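Long-range contacts in putative oxidoreductase with NAD(P)-binding Rossmann-fold domain (Clostridium difficile, PDB 3UUW), which probably acts as an NAD(P)-dependent dehydrogenase of the Gfo/Idh/MocA family, with a nucleotide-binding Rossmann domain joined to a C-terminal domain built on a mixed sheet: residues Y132-E141 against E225-G233; K196-K204 against N213-G221. One frame throughout, in Å; residues are numbered along the deposited sequence.

Interaction 1 (Y132-E141 against E225-G233); sequences YKEIKNNATE and EQVEILSKG
Tyr132 opens the contact by reaching Glu225 with its hydroxyl: OH donates to OE2 at 2.6 Å, meeting the carboxylate on its anti side and well out of its plane. The acceptor lies in the ring plane, at the edge, while the ring and carboxylate planes are turned 45° apart. The same OE2 carries a salt bridge to Arg126, so the carboxylate is probably kept ionised, and OH also accepts a proton from water 1 at 2.8 Å. Next to the hydroxyl, CZ packs on Val227 CG2 at 3.5 Å. One turn on, Ile135 points at the strand; its chi1 of 63° sets CG1 between backbone N and carbonyl carbon, and CD1 ends between two branches, 3.7 Å from Val227 CG1 and 3.8 Å from Ile229 CD1. Ala139 CB continues this apolar row against Ile229 CG2. Past the helix, contact passes to the backbone and solvent. Water 2 accepts from Thr140 N and also hydrogen-bonds Ser231 OG, whereas water 3 probably bridges Thr140 O and Lys232 O. Glu141 O then takes the proton of Lys232 N at 3.1 Å, the donor standing above the carbonyl plane. The Glu141 and Lys232 side chains run side by side in the same direction, OE1 lying 3.2 Å from CE; the ammonium itself forms a salt bridge with Asp219 of the second subunit. This is helix-on-sheet packing within the C-terminal domain: helix 130-138 lies over strand 224-231, and the axes of 132-138 and 225-231 are 11° from parallel. They approach to 9.9 Å. Strands 142-150 and 234-239 flank that strand in the sheet, and helix 160-179 packs beside the contact, with Trp177 touching Tyr132 and Leu178 touching Val227.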
ATOM      1  N   TYR A 132      -6.538  18.245   1.765  1.00 13.24           N
ATOM      2  CA  TYR A 132      -7.983  18.389   1.586  1.00 13.77           C
ATOM      3  C   TYR A 132      -8.282  19.521   0.602  1.00 13.99           C
ATOM      4  O   TYR A 132      -9.184  19.410  -0.238  1.00 15.25           O
ATOM      5  CB  TYR A 132      -8.697  18.685   2.892  1.00 13.55           C
ATOM      6  CG  TYR A 132      -8.888  17.509   3.860  1.00 13.83           C
ATOM      7  CD1 TYR A 132      -8.473  16.226   3.558  1.00 15.85           C
ATOM      8  CD2 TYR A 132      -9.589  17.693   5.050  1.00 13.65           C
ATOM      9  CE1 TYR A 132      -8.708  15.162   4.429  1.00 16.34           C
ATOM     10  CE2 TYR A 132      -9.814  16.639   5.926  1.00 15.42           C
ATOM     11  CZ  TYR A 132      -9.376  15.374   5.610  1.00 16.52           C
ATOM     12  OH  TYR A 132      -9.623  14.335   6.479  1.00 18.23           O
ATOM     13  N   LYS A 133      -7.551  20.623   0.729  1.00 14.30           N
ATOM     14  CA  LYS A 133      -7.715  21.714  -0.215  1.00 14.95           C
ATOM     15  C   LYS A 133      -7.380  21.251  -1.638  1.00 15.51           C
ATOM     16  O   LYS A 133      -8.047  21.662  -2.611  1.00 18.24           O
ATOM     17  CB  LYS A 133      -6.889  22.938   0.178  1.00 16.67           C
ATOM     18  CG  LYS A 133      -7.454  23.652   1.393  1.00 16.38           C
ATOM     19  CD  LYS A 133      -6.670  24.910   1.832  1.00 20.27           C
ATOM     20  CE  LYS A 133      -6.396  25.899   0.703  1.00 27.87           C
ATOM     21  NZ  LYS A 133      -7.652  26.484   0.159  1.00 35.04           N
ATOM     22  N   GLU A 134      -6.322  20.470  -1.777  1.00 15.94           N
ATOM     23  CA  GLU A 134      -5.919  19.991  -3.099  1.00 17.02           C
ATOM     24  C   GLU A 134      -7.012  19.154  -3.746  1.00 16.81           C
ATOM     25  O   GLU A 134      -7.379  19.410  -4.893  1.00 16.86           O
ATOM     26  CB  GLU A 134      -4.616  19.223  -3.035  1.00 18.47           C
ATOM     27  CG  GLU A 134      -4.097  18.829  -4.403  1.00 22.03           C
ATOM     28  CD  GLU A 134      -2.645  18.398  -4.399  1.00 31.43           C
ATOM     29  OE1 GLU A 134      -2.026  18.341  -3.317  1.00 32.87           O
ATOM     30  OE2 GLU A 134      -2.127  18.108  -5.500  1.00 40.25           O
ATOM     31  N   ILE A 135      -7.578  18.193  -3.027  1.00 16.09           N
ATOM     32  CA  ILE A 135      -8.581  17.332  -3.650  1.00 16.04           C
ATOM     33  C   ILE A 135      -9.849  18.112  -3.921  1.00 17.47           C
ATOM     34  O   ILE A 135     -10.488  17.890  -4.932  1.00 17.98           O
ATOM     35  CB  ILE A 135      -8.846  15.988  -2.879  1.00 16.11           C
ATOM     36  CG1 ILE A 135      -9.419  16.216  -1.478  1.00 16.59           C
ATOM     37  CG2 ILE A 135      -7.550  15.168  -2.806  1.00 15.31           C
ATOM     38  CD1 ILE A 135      -9.944  14.897  -0.799  1.00 17.45           C
ATOM     39  N   LYS A 136     -10.175  19.081  -3.058  1.00 15.91           N
ATOM     40  CA  LYS A 136     -11.353  19.907  -3.281  1.00 17.18           C
ATOM     41  C   LYS A 136     -11.166  20.726  -4.550  1.00 18.10           C
ATOM     42  O   LYS A 136     -12.072  20.827  -5.379  1.00 19.03           O
ATOM     43  CB  LYS A 136     -11.577  20.856  -2.114  1.00 16.74           C
ATOM     44  CG  LYS A 136     -12.816  21.745  -2.228  1.00 19.30           C
ATOM     45  CD  LYS A 136     -12.887  22.694  -1.023  1.00 21.66           C
ATOM     46  CE  LYS A 136     -14.108  23.593  -1.045  1.00 23.06           C
ATOM     47  NZ  LYS A 136     -13.951  24.662  -2.076  1.00 28.85           N
ATOM     48  N   ASN A 137      -9.987  21.305  -4.693  1.00 17.68           N
ATOM     49  CA  ASN A 137      -9.692  22.172  -5.850  1.00 19.85           C
ATOM     50  C   ASN A 137      -9.662  21.390  -7.174  1.00 21.03           C
ATOM     51  O   ASN A 137     -10.016  21.933  -8.229  1.00 23.35           O
ATOM     52  CB  ASN A 137      -8.349  22.878  -5.658  1.00 20.25           C
ATOM     53  CG  ASN A 137      -8.387  23.980  -4.616  1.00 27.04           C
ATOM     54  OD1 ASN A 137      -9.450  24.498  -4.263  1.00 33.05           O
ATOM     55  ND2 ASN A 137      -7.198  24.387  -4.152  1.00 34.19           N
ATOM     56  N   ASN A 138      -9.287  20.111  -7.115  1.00 20.65           N
ATOM     57  CA  ASN A 138      -9.112  19.297  -8.327  1.00 22.59           C
ATOM     58  C   ASN A 138     -10.304  18.411  -8.698  1.00 23.16           C
ATOM     59  O   ASN A 138     -10.277  17.733  -9.735  1.00 25.16           O
ATOM     60  CB  ASN A 138      -7.839  18.454  -8.205  1.00 22.21           C
ATOM     61  CG  ASN A 138      -6.595  19.281  -8.227  1.00 24.28           C
ATOM     62  OD1 ASN A 138      -6.575  20.377  -8.798  1.00 30.24           O
ATOM     63  ND2 ASN A 138      -5.526  18.771  -7.635  1.00 24.48           N
ATOM     64  N   ALA A 139     -11.348  18.444  -7.878  1.00 22.77           N
ATOM     65  CA  ALA A 139     -12.538  17.616  -8.097  1.00 23.79           C
ATOM     66  C   ALA A 139     -13.531  18.378  -8.936  1.00 26.14           C
ATOM     67  O   ALA A 139     -13.860  19.533  -8.629  1.00 27.97           O
ATOM     68  CB  ALA A 139     -13.168  17.243  -6.773  1.00 22.28           C
ATOM     69  N   THR A 140     -13.984  17.750 -10.011  1.00 25.39           N
ATOM     70  CA  THR A 140     -15.022  18.336 -10.854  1.00 25.54           C
ATOM     71  C   THR A 140     -16.023  17.237 -11.203  1.00 24.18           C
ATOM     72  O   THR A 140     -15.653  16.076 -11.358  1.00 24.14           O
ATOM     73  CB  THR A 140     -14.448  18.960 -12.125  1.00 28.45           C
ATOM     74  OG1 THR A 140     -13.815  17.946 -12.903  1.00 32.07           O
ATOM     75  CG2 THR A 140     -13.423  20.051 -11.781  1.00 29.10           C
ATOM     76  N   GLU A 141     -17.299  17.595 -11.298  1.00 22.82           N
ATOM     77  CA  GLU A 141     -18.343  16.622 -11.628  1.00 21.86           C
ATOM     78  C   GLU A 141     -18.377  15.481 -10.593  1.00 20.58           C
ATOM     79  O   GLU A 141     -18.325  14.290 -10.915  1.00 21.05           O
ATOM     80  CB  GLU A 141     -18.191  16.130 -13.070  1.00 24.08           C
ATOM     81  CG  GLU A 141     -18.103  17.301 -14.063  1.00 26.89           C
ATOM     82  CD  GLU A 141     -17.975  16.858 -15.506  1.00 33.83           C
ATOM     83  OE1 GLU A 141     -18.860  16.129 -15.979  1.00 35.08           O
ATOM     84  OE2 GLU A 141     -16.999  17.259 -16.168  1.00 40.18           O
ATOM     85  N   GLU A 225      -8.747   8.601   9.620  1.00 17.30           N
ATOM     86  CA  GLU A 225      -9.623   9.615   9.062  1.00 16.67           C
ATOM     87  C   GLU A 225      -9.448   9.475   7.573  1.00 16.90           C
ATOM     88  O   GLU A 225      -8.351   9.225   7.098  1.00 17.35           O
ATOM     89  CB  GLU A 225      -9.278  11.024   9.539  1.00 17.17           C
ATOM     90  CG  GLU A 225     -10.181  12.106   8.947  1.00 18.73           C
ATOM     91  CD  GLU A 225     -10.073  13.437   9.655  1.00 22.00           C
ATOM     92  OE1 GLU A 225      -9.712  13.451  10.853  1.00 23.09           O
ATOM     93  OE2 GLU A 225     -10.355  14.469   8.999  1.00 21.74           O
ATOM     94  N   GLN A 226     -10.545   9.598   6.826  1.00 15.43           N
ATOM     95  CA  GLN A 226     -10.448   9.560   5.386  1.00 16.81           C
ATOM     96  C   GLN A 226     -11.535  10.383   4.735  1.00 16.35           C
ATOM     97  O   GLN A 226     -12.675  10.342   5.174  1.00 16.86           O
ATOM     98  CB  GLN A 226     -10.579   8.115   4.880  1.00 16.45           C
ATOM     99  CG  GLN A 226     -10.428   8.007   3.378  1.00 20.42           C
ATOM    100  CD  GLN A 226     -10.503   6.576   2.913  1.00 25.84           C
ATOM    101  OE1 GLN A 226      -9.545   5.830   3.026  1.00 28.52           O
ATOM    102  NE2 GLN A 226     -11.647   6.195   2.384  1.00 25.00           N
ATOM    103  N   VAL A 227     -11.147  11.167   3.729  1.00 15.83           N
ATOM    104  CA  VAL A 227     -12.089  11.808   2.810  1.00 15.25           C
ATOM    105  C   VAL A 227     -11.863  11.165   1.426  1.00 15.51           C
ATOM    106  O   VAL A 227     -10.723  11.024   0.981  1.00 16.19           O
ATOM    107  CB  VAL A 227     -11.844  13.297   2.717  1.00 15.63           C
ATOM    108  CG1 VAL A 227     -12.613  13.908   1.518  1.00 15.72           C
ATOM    109  CG2 VAL A 227     -12.166  13.938   4.034  1.00 16.52           C
ATOM    110  N   GLU A 228     -12.942  10.742   0.788  1.00 14.59           N
ATOM    111  CA  GLU A 228     -12.896  10.118  -0.532  1.00 15.29           C
ATOM    112  C   GLU A 228     -13.896  10.838  -1.394  1.00 14.98           C
ATOM    113  O   GLU A 228     -15.094  10.933  -1.026  1.00 16.14           O
ATOM    114  CB  GLU A 228     -13.283   8.654  -0.446  1.00 17.23           C
ATOM    115  CG  GLU A 228     -13.356   7.923  -1.770  1.00 20.41           C
ATOM    116  CD  GLU A 228     -13.611   6.467  -1.532  1.00 28.68           C
ATOM    117  OE1 GLU A 228     -14.736   6.147  -1.089  1.00 30.86           O
ATOM    118  OE2 GLU A 228     -12.680   5.652  -1.742  1.00 28.42           O
ATOM    119  N   ILE A 229     -13.426  11.344  -2.526  1.00 13.56           N
ATOM    120  CA  ILE A 229     -14.282  12.014  -3.478  1.00 14.50           C
ATOM    121  C   ILE A 229     -14.339  11.212  -4.772  1.00 14.06           C
ATOM    122  O   ILE A 229     -13.295  10.959  -5.390  1.00 15.78           O
ATOM    123  CB  ILE A 229     -13.768  13.432  -3.779  1.00 14.39           C
ATOM    124  CG1 ILE A 229     -13.716  14.284  -2.504  1.00 14.74           C
ATOM    125  CG2 ILE A 229     -14.628  14.127  -4.904  1.00 15.65           C
ATOM    126  CD1 ILE A 229     -13.134  15.688  -2.753  1.00 17.53           C
ATOM    127  N   LEU A 230     -15.544  10.798  -5.157  0.60 13.74           N
ATOM    128  CA  LEU A 230     -15.783  10.099  -6.431  0.60 15.31           C
ATOM    129  C   LEU A 230     -16.265  11.129  -7.460  0.60 15.15           C
ATOM    130  O   LEU A 230     -17.311  11.763  -7.278  0.60 14.53           O
ATOM    131  CB  LEU A 230     -16.827   8.986  -6.282  0.60 14.89           C
ATOM    132  CG  LEU A 230     -16.480   7.704  -5.509  0.60 18.13           C
ATOM    133  CD1 LEU A 230     -16.398   7.953  -4.017  0.60 18.18           C
ATOM    134  CD2 LEU A 230     -17.532   6.634  -5.795  0.60 19.29           C
ATOM    135  N   SER A 231     -15.516  11.281  -8.544  1.00 15.42           N
ATOM    136  CA  SER A 231     -15.877  12.250  -9.584  1.00 16.08           C
ATOM    137  C   SER A 231     -15.692  11.643 -10.966  1.00 17.16           C
ATOM    138  O   SER A 231     -15.185  10.540 -11.103  1.00 15.48           O
ATOM    139  CB  SER A 231     -15.075  13.525  -9.426  1.00 16.42           C
ATOM    140  OG  SER A 231     -13.701  13.281  -9.629  1.00 16.29           O
ATOM    141  N   LYS A 232     -16.124  12.356 -11.993  1.00 18.04           N
ATOM    142  CA  LYS A 232     -16.012  11.830 -13.338  1.00 18.39           C
ATOM    143  C   LYS A 232     -14.569  11.430 -13.641  1.00 17.79           C
ATOM    144  O   LYS A 232     -13.661  12.271 -13.626  1.00 19.90           O
ATOM    145  CB  LYS A 232     -16.496  12.856 -14.356  1.00 20.69           C
ATOM    146  CG  LYS A 232     -16.352  12.366 -15.785  1.00 24.61           C
ATOM    147  CD  LYS A 232     -16.796  13.418 -16.777  1.00 32.11           C
ATOM    148  CE  LYS A 232     -18.239  13.255 -17.138  1.00 38.08           C
ATOM    149  NZ  LYS A 232     -18.398  12.100 -18.065  1.00 41.55           N
ATOM    150  N   GLY A 233     -14.365  10.147 -13.885  1.00 18.05           N
ATOM    151  CA  GLY A 233     -13.056   9.605 -14.242  1.00 17.52           C
ATOM    152  C   GLY A 233     -12.019   9.552 -13.150  1.00 16.99           C
ATOM    153  O   GLY A 233     -10.859   9.296 -13.418  1.00 17.94           O
TER
HETATM  154  O   HOH W   1      -7.826  12.294   6.019  1.00 15.94           O
HETATM  155  O   HOH W   2     -12.418  15.301 -10.839  1.00 31.21           O
HETATM  156  O   HOH W   3     -13.973  14.969 -13.188  1.00 34.67           O

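Interaction 2 (K196-K204 against N213-G221); sequences KNLIFVSHK and NTSMHRDSG
Strands 198-204 and 213-217 run antiparallel at 179°, their axes 4.7 Å apart, as the arms of a beta hairpin in the mixed sheet of the C-terminal domain. Val201 pairs with Met216 and His203 with Thr214 as hydrogen-bonded pairs, and Arg218 N extends the pattern to Ile199 O at 2.9 Å. Ile199 and Phe200 both face Phe191 of strand 184-192, a classic beta bulge on the other edge of strand 198-206. Phe200, Ser202, Ser215 and His217 share one face of the hairpin. There the Phe200 edge is directed at the His217 face in an offset edge-to-face pair, centroids 6.0 Å apart and planes at 74°. With Phe200 CG anti to the backbone N (chi1 176°), the ring lies beside His217 CB, which touches its edge in plane, 3.7 Å from CD1. On the opposite face Val201 CG1 packs on Met216 CB, and Leu198 crosses Arg218 at about a right angle, CG to CG 4.0 Å. Helix 160-179 holds the Arg218 guanidinium by a salt bridge from Asp167, and its Tyr168 hydrogen-bonds both His203 and Thr214. Phe200 also packs on Val143 and His217 on Ser231, both of the second subunit. At the rim of the imidazole, His217 CD2 sits 3.3 Å from Ile199 O, which lies in the ring plane.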
ATOM      1  N   LYS A 196     -26.037   5.814  27.234  1.00 38.50           N
ATOM      2  CA  LYS A 196     -26.085   6.948  26.296  1.00 36.77           C
ATOM      3  C   LYS A 196     -24.744   7.504  25.810  1.00 33.69           C
ATOM      4  O   LYS A 196     -24.661   8.681  25.417  1.00 32.38           O
ATOM      5  CB  LYS A 196     -26.974   8.084  26.850  1.00 39.39           C
ATOM      6  CG  LYS A 196     -28.443   7.991  26.460  1.00 43.87           C
ATOM      7  CD  LYS A 196     -29.031   6.632  26.733  1.00 48.74           C
ATOM      8  CE  LYS A 196     -30.499   6.584  26.366  1.00 51.87           C
ATOM      9  NZ  LYS A 196     -31.060   5.233  26.623  1.00 55.22           N
ATOM     10  N   ASN A 197     -23.710   6.665  25.801  1.00 30.59           N
ATOM     11  CA  ASN A 197     -22.419   7.049  25.234  1.00 29.72           C
ATOM     12  C   ASN A 197     -22.443   6.722  23.727  1.00 26.18           C
ATOM     13  O   ASN A 197     -23.068   5.738  23.321  1.00 25.60           O
ATOM     14  CB  ASN A 197     -21.284   6.289  25.899  1.00 30.28           C
ATOM     15  CG  ASN A 197     -21.387   6.286  27.413  1.00 33.12           C
ATOM     16  OD1 ASN A 197     -21.440   5.230  28.023  1.00 36.58           O
ATOM     17  ND2 ASN A 197     -21.467   7.469  28.020  1.00 35.22           N
ATOM     18  N   LEU A 198     -21.750   7.520  22.917  1.00 25.25           N
ATOM     19  CA  LEU A 198     -21.695   7.297  21.475  1.00 23.90           C
ATOM     20  C   LEU A 198     -20.836   6.099  21.100  1.00 23.84           C
ATOM     21  O   LEU A 198     -19.661   6.017  21.484  1.00 23.52           O
ATOM     22  CB  LEU A 198     -21.121   8.531  20.758  1.00 22.98           C
ATOM     23  CG  LEU A 198     -21.035   8.442  19.220  1.00 21.12           C
ATOM     24  CD1 LEU A 198     -22.420   8.287  18.620  1.00 24.68           C
ATOM     25  CD2 LEU A 198     -20.341   9.658  18.644  1.00 23.27           C
ATOM     26  N   ILE A 199     -21.420   5.182  20.340  1.00 23.96           N
ATOM     27  CA  ILE A 199     -20.669   4.063  19.741  1.00 23.61           C
ATOM     28  C   ILE A 199     -20.388   4.358  18.263  1.00 21.21           C
ATOM     29  O   ILE A 199     -19.241   4.347  17.806  1.00 20.64           O
ATOM     30  CB  ILE A 199     -21.447   2.726  19.805  1.00 23.84           C
ATOM     31  CG1 ILE A 199     -21.740   2.295  21.244  1.00 28.49           C
ATOM     32  CG2 ILE A 199     -20.652   1.614  19.068  1.00 24.60           C
ATOM     33  CD1 ILE A 199     -22.708   1.142  21.338  1.00 29.81           C
ATOM     34  N   PHE A 200     -21.451   4.605  17.513  1.00 19.71           N
ATOM     35  CA  PHE A 200     -21.333   4.835  16.072  1.00 17.97           C
ATOM     36  C   PHE A 200     -22.376   5.822  15.613  1.00 17.22           C
ATOM     37  O   PHE A 200     -23.500   5.809  16.098  1.00 18.11           O
ATOM     38  CB  PHE A 200     -21.520   3.498  15.359  1.00 18.60           C
ATOM     39  CG  PHE A 200     -21.522   3.595  13.868  1.00 17.11           C
ATOM     40  CD1 PHE A 200     -20.325   3.628  13.166  1.00 18.34           C
ATOM     41  CD2 PHE A 200     -22.703   3.667  13.161  1.00 18.89           C
ATOM     42  CE1 PHE A 200     -20.303   3.744  11.774  1.00 18.68           C
ATOM     43  CE2 PHE A 200     -22.683   3.783  11.764  1.00 18.37           C
ATOM     44  CZ  PHE A 200     -21.475   3.799  11.078  1.00 18.52           C
ATOM     45  N   VAL A 201     -22.000   6.684  14.666  1.00 17.18           N
ATOM     46  CA  VAL A 201     -22.934   7.614  14.062  1.00 17.45           C
ATOM     47  C   VAL A 201     -22.615   7.721  12.591  1.00 17.21           C
ATOM     48  O   VAL A 201     -21.453   7.700  12.195  1.00 17.37           O
ATOM     49  CB  VAL A 201     -22.895   9.016  14.724  1.00 17.63           C
ATOM     50  CG1 VAL A 201     -21.528   9.642  14.603  1.00 17.01           C
ATOM     51  CG2 VAL A 201     -23.959   9.960  14.119  1.00 17.37           C
ATOM     52  N   SER A 202     -23.659   7.846  11.792  0.50 18.33           N
ATOM     53  CA  SER A 202     -23.511   8.028  10.364  0.50 17.68           C
ATOM     54  C   SER A 202     -24.686   8.797   9.811  0.50 18.46           C
ATOM     55  O   SER A 202     -25.800   8.710  10.335  0.50 19.45           O
ATOM     56  CB  SER A 202     -23.390   6.679   9.664  0.50 18.38           C
ATOM     57  OG  SER A 202     -23.383   6.855   8.265  0.50 19.42           O
ATOM     58  N   HIS A 203     -24.419   9.564   8.757  1.00 17.10           N
ATOM     59  CA  HIS A 203     -25.445  10.322   8.053  1.00 17.99           C
ATOM     60  C   HIS A 203     -25.220  10.297   6.574  1.00 17.76           C
ATOM     61  O   HIS A 203     -24.103  10.104   6.101  1.00 16.37           O
ATOM     62  CB  HIS A 203     -25.483  11.763   8.520  1.00 17.56           C
ATOM     63  CG  HIS A 203     -26.006  11.901   9.905  1.00 18.07           C
ATOM     64  ND1 HIS A 203     -25.192  11.851  11.013  1.00 17.58           N
ATOM     65  CD2 HIS A 203     -27.269  11.991  10.363  1.00 18.64           C
ATOM     66  CE1 HIS A 203     -25.937  11.952  12.100  1.00 18.56           C
ATOM     67  NE2 HIS A 203     -27.203  12.011  11.735  1.00 19.84           N
ATOM     68  N   LYS A 204     -26.311  10.450   5.850  1.00 18.27           N
ATOM     69  CA  LYS A 204     -26.236  10.730   4.443  1.00 18.73           C
ATOM     70  C   LYS A 204     -26.763  12.154   4.284  1.00 19.93           C
ATOM     71  O   LYS A 204     -27.929  12.459   4.674  1.00 19.46           O
ATOM     72  CB  LYS A 204     -27.051   9.743   3.631  1.00 20.81           C
ATOM     73  CG  LYS A 204     -26.961   9.997   2.135  1.00 24.07           C
ATOM     74  CD  LYS A 204     -27.792   8.986   1.350  1.00 28.67           C
ATOM     75  CE  LYS A 204     -27.085   7.663   1.199  1.00 34.62           C
ATOM     76  NZ  LYS A 204     -25.938   7.806   0.234  1.00 34.98           N
ATOM     77  N   ASN A 213     -21.573  10.969   2.511  1.00 15.57           N
ATOM     78  CA  ASN A 213     -21.777   9.951   3.521  1.00 16.54           C
ATOM     79  C   ASN A 213     -20.741  10.117   4.589  1.00 16.66           C
ATOM     80  O   ASN A 213     -19.553   9.939   4.331  1.00 18.05           O
ATOM     81  CB  ASN A 213     -21.680   8.577   2.880  1.00 17.35           C
ATOM     82  CG  ASN A 213     -22.652   8.423   1.736  1.00 22.33           C
ATOM     83  OD1 ASN A 213     -23.860   8.357   1.958  1.00 27.08           O
ATOM     84  ND2 ASN A 213     -22.145   8.421   0.504  1.00 24.47           N
ATOM     85  N   THR A 214     -21.214  10.432   5.799  1.00 16.51           N
ATOM     86  CA  THR A 214     -20.361  10.710   6.948  1.00 16.79           C
ATOM     87  C   THR A 214     -20.471   9.603   7.945  1.00 17.08           C
ATOM     88  O   THR A 214     -21.547   9.070   8.146  1.00 18.48           O
ATOM     89  CB  THR A 214     -20.770  12.027   7.644  1.00 16.62           C
ATOM     90  OG1 THR A 214     -22.136  11.967   8.082  1.00 18.71           O
ATOM     91  CG2 THR A 214     -20.607  13.209   6.683  1.00 17.20           C
ATOM     92  N   SER A 215     -19.348   9.238   8.571  0.50 16.70           N
ATOM     93  CA  SER A 215     -19.314   8.091   9.501  0.50 17.34           C
ATOM     94  C   SER A 215     -18.236   8.195  10.593  0.50 16.95           C
ATOM     95  O   SER A 215     -17.103   8.559  10.325  0.50 15.56           O
ATOM     96  CB  SER A 215     -19.085   6.814   8.692  0.50 17.74           C
ATOM     97  OG  SER A 215     -18.955   5.661   9.507  0.50 20.77           O
ATOM     98  N   MET A 216     -18.594   7.799  11.813  1.00 15.97           N
ATOM     99  CA  MET A 216     -17.681   7.835  12.941  1.00 16.61           C
ATOM    100  C   MET A 216     -17.955   6.650  13.894  1.00 17.50           C
ATOM    101  O   MET A 216     -19.011   6.564  14.525  1.00 17.17           O
ATOM    102  CB  MET A 216     -17.809   9.178  13.688  1.00 17.84           C
ATOM    103  CG  MET A 216     -17.157   9.183  15.094  1.00 18.13           C
ATOM    104  SD  MET A 216     -17.105  10.813  15.869  1.00 21.69           S
ATOM    105  CE  MET A 216     -15.822  11.607  14.866  1.00 21.08           C
ATOM    106  N   HIS A 217     -16.979   5.749  13.997  1.00 16.66           N
ATOM    107  CA  HIS A 217     -17.048   4.606  14.907  1.00 16.64           C
ATOM    108  C   HIS A 217     -16.002   4.833  15.986  1.00 18.19           C
ATOM    109  O   HIS A 217     -14.802   4.933  15.707  1.00 19.39           O
ATOM    110  CB  HIS A 217     -16.789   3.305  14.164  1.00 17.01           C
ATOM    111  CG  HIS A 217     -17.025   2.082  14.979  1.00 16.74           C
ATOM    112  ND1 HIS A 217     -16.450   0.868  14.674  1.00 17.30           N
ATOM    113  CD2 HIS A 217     -17.774   1.878  16.084  1.00 17.55           C
ATOM    114  CE1 HIS A 217     -16.838  -0.034  15.559  1.00 16.73           C
ATOM    115  NE2 HIS A 217     -17.638   0.553  16.429  1.00 18.33           N
ATOM    116  N   ARG A 218     -16.480   4.934  17.215  1.00 19.51           N
ATOM    117  CA  ARG A 218     -15.653   5.219  18.378  1.00 20.64           C
ATOM    118  C   ARG A 218     -14.966   3.997  18.962  1.00 20.69           C
ATOM    119  O   ARG A 218     -14.096   4.148  19.834  1.00 23.16           O
ATOM    120  CB  ARG A 218     -16.519   5.856  19.471  1.00 22.64           C
ATOM    121  CG  ARG A 218     -17.318   7.065  19.006  1.00 25.24           C
ATOM    122  CD  ARG A 218     -16.437   8.247  18.622  1.00 25.04           C
ATOM    123  NE  ARG A 218     -15.664   8.746  19.766  1.00 31.29           N
ATOM    124  CZ  ARG A 218     -14.856   9.802  19.717  1.00 33.21           C
ATOM    125  NH1 ARG A 218     -14.715  10.498  18.586  1.00 34.03           N
ATOM    126  NH2 ARG A 218     -14.193  10.173  20.807  1.00 34.50           N
ATOM    127  N   ASP A 219     -15.350   2.804  18.508  1.00 19.26           N
ATOM    128  CA  ASP A 219     -14.797   1.555  19.027  1.00 21.47           C
ATOM    129  C   ASP A 219     -14.340   0.687  17.859  1.00 19.51           C
ATOM    130  O   ASP A 219     -14.705  -0.490  17.749  1.00 18.52           O
ATOM    131  CB  ASP A 219     -15.851   0.812  19.876  1.00 23.04           C
ATOM    132  CG  ASP A 219     -15.231  -0.233  20.797  1.00 29.09           C
ATOM    133  OD1 ASP A 219     -13.989  -0.240  20.931  1.00 30.26           O
ATOM    134  OD2 ASP A 219     -15.974  -1.052  21.398  1.00 35.05           O
ATOM    135  N   SER A 220     -13.524   1.290  16.994  1.00 17.78           N
ATOM    136  CA  SER A 220     -13.002   0.652  15.776  1.00 16.73           C
ATOM    137  C   SER A 220     -11.660  -0.068  16.024  1.00 16.44           C
ATOM    138  O   SER A 220     -11.264  -0.352  17.198  1.00 18.98           O
ATOM    139  CB  SER A 220     -12.846   1.736  14.695  1.00 15.96           C
ATOM    140  OG  SER A 220     -12.555   1.185  13.414  1.00 18.62           O
ATOM    141  N   GLY A 221     -10.978  -0.437  14.945  1.00 15.84           N
ATOM    142  CA  GLY A 221      -9.731  -1.194  15.048  1.00 17.20           C
ATOM    143  C   GLY A 221      -8.488  -0.370  14.893  1.00 17.75           C
ATOM    144  O   GLY A 221      -7.379  -0.887  15.006  1.00 17.86           O
TER

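In the fold
Following the chain from the N terminus, helix 130-138 and the residues after it come first, and interaction 1 closes a long loop when 225-233 arrives, 84 residues beyond the end of 132-141. Within that loop strands 142-150, 184-192, 198-206 and 211-217 and helix 160-179 are laid down, and interaction 2 closes the short hairpin connection between strands 198-206 and 211-217. The contacts are therefore nested and do not cross. Their centres lie about 22 Å apart on one mixed sheet, where strand 142-150 separates strands 211-217 and 224-231. Interaction 1 fastens a helix onto this sheet, interaction 2 joins neighbouring strands within it, and both touch the second subunit.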